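Local atomic coordinates of FAD:protein FMN transferase (Pseudomonas stutzeri ATCC 14405 = CCUG 16156, PDB entry 5MGY), a protein that probably transfers FMN from FAD to a threonine side chain of a target protein, releasing AMP, in a reaction that uses magnesium. Residues A[163-168]-A[186-191]; A[25-30]-A[176-181]. One frame throughout, in Å; residues are numbered along the deposited sequence.

Contact 1: residues A[163-168]-A[186-191]; sequences AVDLVI and ELKAEG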
loop_
_atom_site.group_PDB
_atom_site.type_symbol
_atom_site.label_atom_id
_atom_site.label_comp_id
_atom_site.label_asym_id
_atom_site.label_seq_id
_atom_site.Cartn_x
_atom_site.Cartn_y
_atom_site.Cartn_z
ATOM N N ALA A 163 5.385 -1.344 6.579
ATOM C CA ALA A 163 5.696 -0.552 7.767
ATOM C C ALA A 163 4.745 -0.878 8.926
ATOM O O ALA A 163 5.186 -1.001 10.055
ATOM C CB ALA A 163 5.690 0.952 7.448
ATOM N N VAL A 164 3.459 -1.059 8.625
ATOM C CA VAL A 164 2.441 -1.367 9.607
ATOM C C VAL A 164 2.741 -2.746 10.192
ATOM O O VAL A 164 2.678 -2.951 11.418
ATOM C CB VAL A 164 1.041 -1.317 8.938
ATOM C CG1 VAL A 164 -0.048 -2.001 9.783
ATOM C CG2 VAL A 164 0.646 0.117 8.696
ATOM N N ASP A 165 3.085 -3.694 9.313
ATOM C CA ASP A 165 3.327 -5.059 9.746
ATOM C C ASP A 165 4.576 -5.050 10.621
ATOM O O ASP A 165 4.529 -5.633 11.707
ATOM C CB ASP A 165 3.448 -6.070 8.597
ATOM C CG ASP A 165 2.119 -6.394 7.901
ATOM O OD1 ASP A 165 1.026 -6.276 8.520
ATOM O OD2 ASP A 165 2.144 -6.825 6.701
ATOM N N LEU A 166 5.637 -4.352 10.201
ATOM C CA LEU A 166 6.851 -4.273 11.022
ATOM C C LEU A 166 6.613 -3.644 12.396
ATOM O O LEU A 166 7.089 -4.164 13.398
ATOM C CB LEU A 166 8.019 -3.568 10.305
ATOM C CG LEU A 166 8.622 -4.312 9.089
ATOM C CD1 LEU A 166 9.582 -3.352 8.349
ATOM C CD2 LEU A 166 9.243 -5.687 9.431
ATOM N N VAL A 167 5.873 -2.554 12.445
ATOM C CA VAL A 167 5.557 -1.942 13.709
ATOM C C VAL A 167 4.797 -2.924 14.595
ATOM O O VAL A 167 5.103 -3.062 15.743
ATOM C CB VAL A 167 4.782 -0.630 13.532
ATOM C CG1 VAL A 167 4.214 -0.139 14.865
ATOM C CG2 VAL A 167 5.712 0.411 12.936
ATOM N N ILE A 168 3.840 -3.641 14.043
ATOM C CA ILE A 168 3.127 -4.658 14.818
ATOM C C ILE A 168 4.027 -5.814 15.318
ATOM O O ILE A 168 3.848 -6.298 16.413
ATOM C CB ILE A 168 1.899 -5.167 14.048
ATOM C CG1 ILE A 168 0.849 -4.061 14.009
ATOM C CG2 ILE A 168 1.290 -6.410 14.696
ATOM C CD1 ILE A 168 -0.343 -4.350 13.096
ATOM N N GLU A 186 -2.867 3.181 5.414
ATOM C CA GLU A 186 -2.839 1.737 5.693
ATOM C C GLU A 186 -2.899 1.522 7.201
ATOM O O GLU A 186 -2.308 2.265 7.959
ATOM C CB GLU A 186 -1.552 1.062 5.143
ATOM C CG GLU A 186 -1.603 0.739 3.668
ATOM C CD GLU A 186 -1.782 1.948 2.790
ATOM O OE1 GLU A 186 -1.269 3.019 3.184
ATOM O OE2 GLU A 186 -2.427 1.840 1.705
ATOM N N LEU A 187 -3.609 0.488 7.624
ATOM C CA LEU A 187 -3.697 0.168 9.011
ATOM C C LEU A 187 -4.079 -1.239 9.308
ATOM O O LEU A 187 -4.583 -1.967 8.468
ATOM C CB LEU A 187 -4.644 1.112 9.714
ATOM C CG LEU A 187 -6.139 1.181 9.429
ATOM C CD1 LEU A 187 -6.917 0.001 10.023
ATOM C CD2 LEU A 187 -6.689 2.499 10.008
ATOM N N LYS A 188 -3.832 -1.601 10.561
ATOM C CA LYS A 188 -4.228 -2.882 11.094
ATOM C C LYS A 188 -4.506 -2.777 12.609
ATOM O O LYS A 188 -3.899 -1.997 13.330
ATOM C CB LYS A 188 -3.164 -3.903 10.759
ATOM C CG LYS A 188 -3.441 -5.278 11.291
ATOM C CD LYS A 188 -2.455 -6.327 10.788
ATOM C CE LYS A 188 -2.765 -7.647 11.498
ATOM N NZ LYS A 188 -1.858 -8.790 11.349
ATOM N N ALA A 189 -5.444 -3.566 13.082
ATOM C CA ALA A 189 -5.713 -3.593 14.479
ATOM C C ALA A 189 -5.959 -4.994 14.949
ATOM O O ALA A 189 -6.359 -5.862 14.166
ATOM C CB ALA A 189 -6.925 -2.714 14.790
ATOM N N GLU A 190 -5.757 -5.177 16.256
ATOM C CA GLU A 190 -5.960 -6.475 16.918
ATOM C C GLU A 190 -6.312 -6.311 18.375
ATOM O O GLU A 190 -6.112 -5.259 18.945
ATOM C CB GLU A 190 -4.708 -7.293 16.804
ATOM C CG GLU A 190 -4.868 -8.735 17.179
ATOM C CD GLU A 190 -3.909 -9.615 16.448
ATOM O OE1 GLU A 190 -4.004 -10.823 16.693
ATOM O OE2 GLU A 190 -3.053 -9.123 15.647
ATOM N N GLY A 191 -6.891 -7.350 18.952
ATOM C CA GLY A 191 -7.368 -7.306 20.306
ATOM C C GLY A 191 -8.620 -6.479 20.478
ATOM O O GLY A 191 -9.323 -6.159 19.510
#
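V164 and I168, one helical turn apart, rest on K188 and together carry the apolar part of the contact. The two methyls of V164 part: CG1 meets CB of K188 at 3.8 Å, while CG2 sits 3.7 Å from the carbonyl oxygen of E186. From I168 it is the terminal CD1 that touches, set across the lysine chain 3.7 Å from its CB, with CG and CD equally close. K188 leaves the strand with CG opposite its own backbone N (chi1 178°) and stays extended to the end, so that its methylenes pass at about a right angle to I168.

The polar ends find their partners outside the two segments. D165 OD1 comes to 4.8 Å from K188 NZ, too far for a salt bridge, though the opposite charges may attract weakly. NZ is hydrogen-bonded instead to the carbonyl oxygen of K265, and OD1 to the hydroxyl of T267; D165 OD2 also receives the backbone N-H of L268.

With an angle of 31° between helix and strand and their axes 8.4 Å apart, this is helix 159–173 packed on one face of the antiparallel sheet of this ApbE-family protein.

Contact 2: residues A[25-30]-A[176-181]; sequences KYVRSG and VQSYLV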
loop_
_atom_site.group_PDB
_atom_site.type_symbol
_atom_site.label_atom_id
_atom_site.label_comp_id
_atom_site.label_asym_id
_atom_site.label_seq_id
_atom_site.Cartn_x
_atom_site.Cartn_y
_atom_site.Cartn_z
ATOM N N LYS A 25 -2.174 3.420 18.395
ATOM C CA LYS A 25 -2.942 3.335 19.593
ATOM C C LYS A 25 -2.797 1.951 20.187
ATOM O O LYS A 25 -2.809 0.976 19.476
ATOM C CB LYS A 25 -4.409 3.573 19.263
ATOM C CG LYS A 25 -4.756 4.991 18.774
ATOM C CD LYS A 25 -6.257 5.093 18.600
ATOM C CE LYS A 25 -6.641 6.418 18.002
ATOM N NZ LYS A 25 -8.137 6.543 17.960
ATOM N N TYR A 26 -2.655 1.860 21.490
ATOM C CA TYR A 26 -2.490 0.579 22.134
ATOM C C TYR A 26 -2.916 0.565 23.583
ATOM O O TYR A 26 -2.958 1.601 24.248
ATOM C CB TYR A 26 -1.037 0.129 22.028
ATOM C CG TYR A 26 -0.061 0.859 22.932
ATOM C CD1 TYR A 26 0.337 2.183 22.662
ATOM C CD2 TYR A 26 0.493 0.212 24.036
ATOM C CE1 TYR A 26 1.244 2.835 23.484
ATOM C CE2 TYR A 26 1.404 0.876 24.863
ATOM C CZ TYR A 26 1.762 2.177 24.594
ATOM O OH TYR A 26 2.632 2.780 25.426
ATOM N N VAL A 27 -3.210 -0.632 24.060
ATOM C CA VAL A 27 -3.566 -0.813 25.434
ATOM C C VAL A 27 -2.288 -1.093 26.154
ATOM O O VAL A 27 -1.546 -1.978 25.795
ATOM C CB VAL A 27 -4.515 -2.002 25.620
ATOM C CG1 VAL A 27 -4.864 -2.209 27.072
ATOM C CG2 VAL A 27 -5.769 -1.771 24.841
ATOM N N ARG A 28 -2.044 -0.343 27.196
ATOM C CA ARG A 28 -0.908 -0.575 28.037
ATOM C C ARG A 28 -1.298 -1.173 29.393
ATOM O O ARG A 28 -2.013 -0.545 30.151
ATOM C CB ARG A 28 -0.284 0.746 28.260
ATOM C CG ARG A 28 1.064 0.641 28.894
ATOM C CD ARG A 28 1.231 1.956 29.536
ATOM N NE ARG A 28 2.516 2.366 29.945
ATOM C CZ ARG A 28 2.617 3.364 30.794
ATOM N NH1 ARG A 28 1.521 3.959 31.259
ATOM N NH2 ARG A 28 3.780 3.822 31.143
ATOM N N SER A 29 -0.773 -2.358 29.685
ATOM C CA SER A 29 -0.928 -2.992 30.977
ATOM C C SER A 29 0.241 -2.634 31.912
ATOM O O SER A 29 1.163 -1.970 31.505
ATOM C CB SER A 29 -1.013 -4.476 30.751
ATOM O OG SER A 29 -0.015 -4.787 29.838
ATOM N N GLY A 30 0.210 -3.057 33.166
ATOM C CA GLY A 30 1.320 -2.724 34.110
ATOM C C GLY A 30 2.706 -3.143 33.595
ATOM O O GLY A 30 3.666 -2.379 33.667
ATOM N N VAL A 176 2.784 -6.150 23.864
ATOM C CA VAL A 176 1.472 -5.498 23.591
ATOM C C VAL A 176 0.525 -6.470 22.890
ATOM O O VAL A 176 0.906 -7.226 22.019
ATOM C CB VAL A 176 1.656 -4.215 22.742
ATOM C CG1 VAL A 176 0.338 -3.529 22.415
ATOM C CG2 VAL A 176 2.590 -3.228 23.430
ATOM N N GLN A 177 -0.717 -6.457 23.303
ATOM C CA GLN A 177 -1.678 -7.391 22.750
ATOM C C GLN A 177 -2.751 -6.724 21.931
ATOM O O GLN A 177 -3.225 -7.311 20.980
ATOM C CB GLN A 177 -2.322 -8.219 23.863
ATOM C CG GLN A 177 -1.495 -9.435 24.227
ATOM C CD GLN A 177 -2.095 -10.173 25.422
ATOM O OE1 GLN A 177 -2.577 -11.321 25.329
ATOM N NE2 GLN A 177 -2.076 -9.509 26.563
ATOM N N SER A 178 -3.135 -5.517 22.313
ATOM C CA SER A 178 -4.217 -4.859 21.672
ATOM C C SER A 178 -3.726 -3.509 21.183
ATOM O O SER A 178 -3.102 -2.774 21.940
ATOM C CB SER A 178 -5.352 -4.759 22.641
ATOM O OG SER A 178 -6.301 -3.929 22.076
ATOM N N TYR A 179 -4.017 -3.188 19.920
ATOM C CA TYR A 179 -3.410 -2.023 19.220
ATOM C C TYR A 179 -4.160 -1.672 17.905
ATOM O O TYR A 179 -4.863 -2.522 17.339
ATOM C CB TYR A 179 -1.931 -2.310 18.904
ATOM C CG TYR A 179 -1.786 -3.538 18.108
ATOM C CD1 TYR A 179 -2.027 -3.511 16.760
ATOM C CD2 TYR A 179 -1.458 -4.761 18.701
ATOM C CE1 TYR A 179 -1.969 -4.668 15.983
ATOM C CE2 TYR A 179 -1.375 -5.940 17.933
ATOM C CZ TYR A 179 -1.643 -5.888 16.553
ATOM O OH TYR A 179 -1.609 -7.014 15.706
ATOM N N LEU A 180 -4.006 -0.441 17.436
ATOM C CA LEU A 180 -4.467 -0.015 16.112
ATOM C C LEU A 180 -3.349 0.831 15.596
ATOM O O LEU A 180 -3.101 1.865 16.183
ATOM C CB LEU A 180 -5.741 0.862 16.194
ATOM C CG LEU A 180 -6.109 1.775 14.981
ATOM C CD1 LEU A 180 -6.394 0.937 13.772
ATOM C CD2 LEU A 180 -7.345 2.609 15.223
ATOM N N VAL A 181 -2.701 0.413 14.517
ATOM C CA VAL A 181 -1.535 1.121 13.981
ATOM C C VAL A 181 -1.902 1.680 12.620
ATOM O O VAL A 181 -2.245 0.907 11.775
ATOM C CB VAL A 181 -0.409 0.124 13.774
ATOM C CG1 VAL A 181 0.810 0.757 13.253
ATOM C CG2 VAL A 181 0.063 -0.400 15.057
#
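Strands 21–28 and 179–183 run antiparallel side by side, the N-to-C directions of their segments here 158° apart, in the large antiparallel sheet of this ApbE-family protein, and the pairing extends from K25 and L180 to V27 and S178. K25 and L180 form a hydrogen-bonded pair, with K25 N donating to L180 O at 2.9 Å and L180 N to K25 O at 2.8 Å. Y26 and Y179 follow as a non-hydrogen-bonded pair, and beyond them V27 N gives a nearly straight bond to S178 O (169° at the hydrogen). Between these bonds the chains draw close enough for CA-H···O contacts, the shorter from Y179 CA to K25 O at 3.1 Å.

The two tyrosines start from the same face of the sheet, their CB atoms 4.1 Å apart, but their rings diverge. The Y26 ring packs on helix 35–53 and its hydroxyl bonds to the carbonyl oxygen of P33, whereas the Y179 ring lies against helix 159–173. V176 adds to the apolar layer at Y26: its CG1 meets CB at 3.9 Å, and CG2 approaches CD2 of the ring obliquely.

K25 and L180 project from the other face, side by side at their CB atoms, while the K25 chain leads away from the strand pair. At the end of the paired region the S178 hydroxyl, hydrogen-bonded to R192 O and to W199 NE1, has the CG2 methyl of V27 at 3.5 Å from its OG.

How the contacts relate
Three of the four segments lie on elements that follow one another in the chain, helix 159–173, strand 179–183 and strand 186–190; strand 21–28 comes from far earlier. The centres of contacts 1 and 2 are 11 Å apart. Strands 179–183 and 186–190 are neighbours in the sheet, joined by bonds such as V181 N to K188 O at 2.9 Å, so strands 21–28 and 186–190 border strand 179–183 on its two edges. Y179 also reaches the helix of contact 1, touching I168. Only contact 1 approaches the metal site: at its nearest atoms the E186 side chain is about 5 Å from the magnesium ion and about 3 Å from the side chain of D271, one of the metal's ligands, whereas contact 2 is remote.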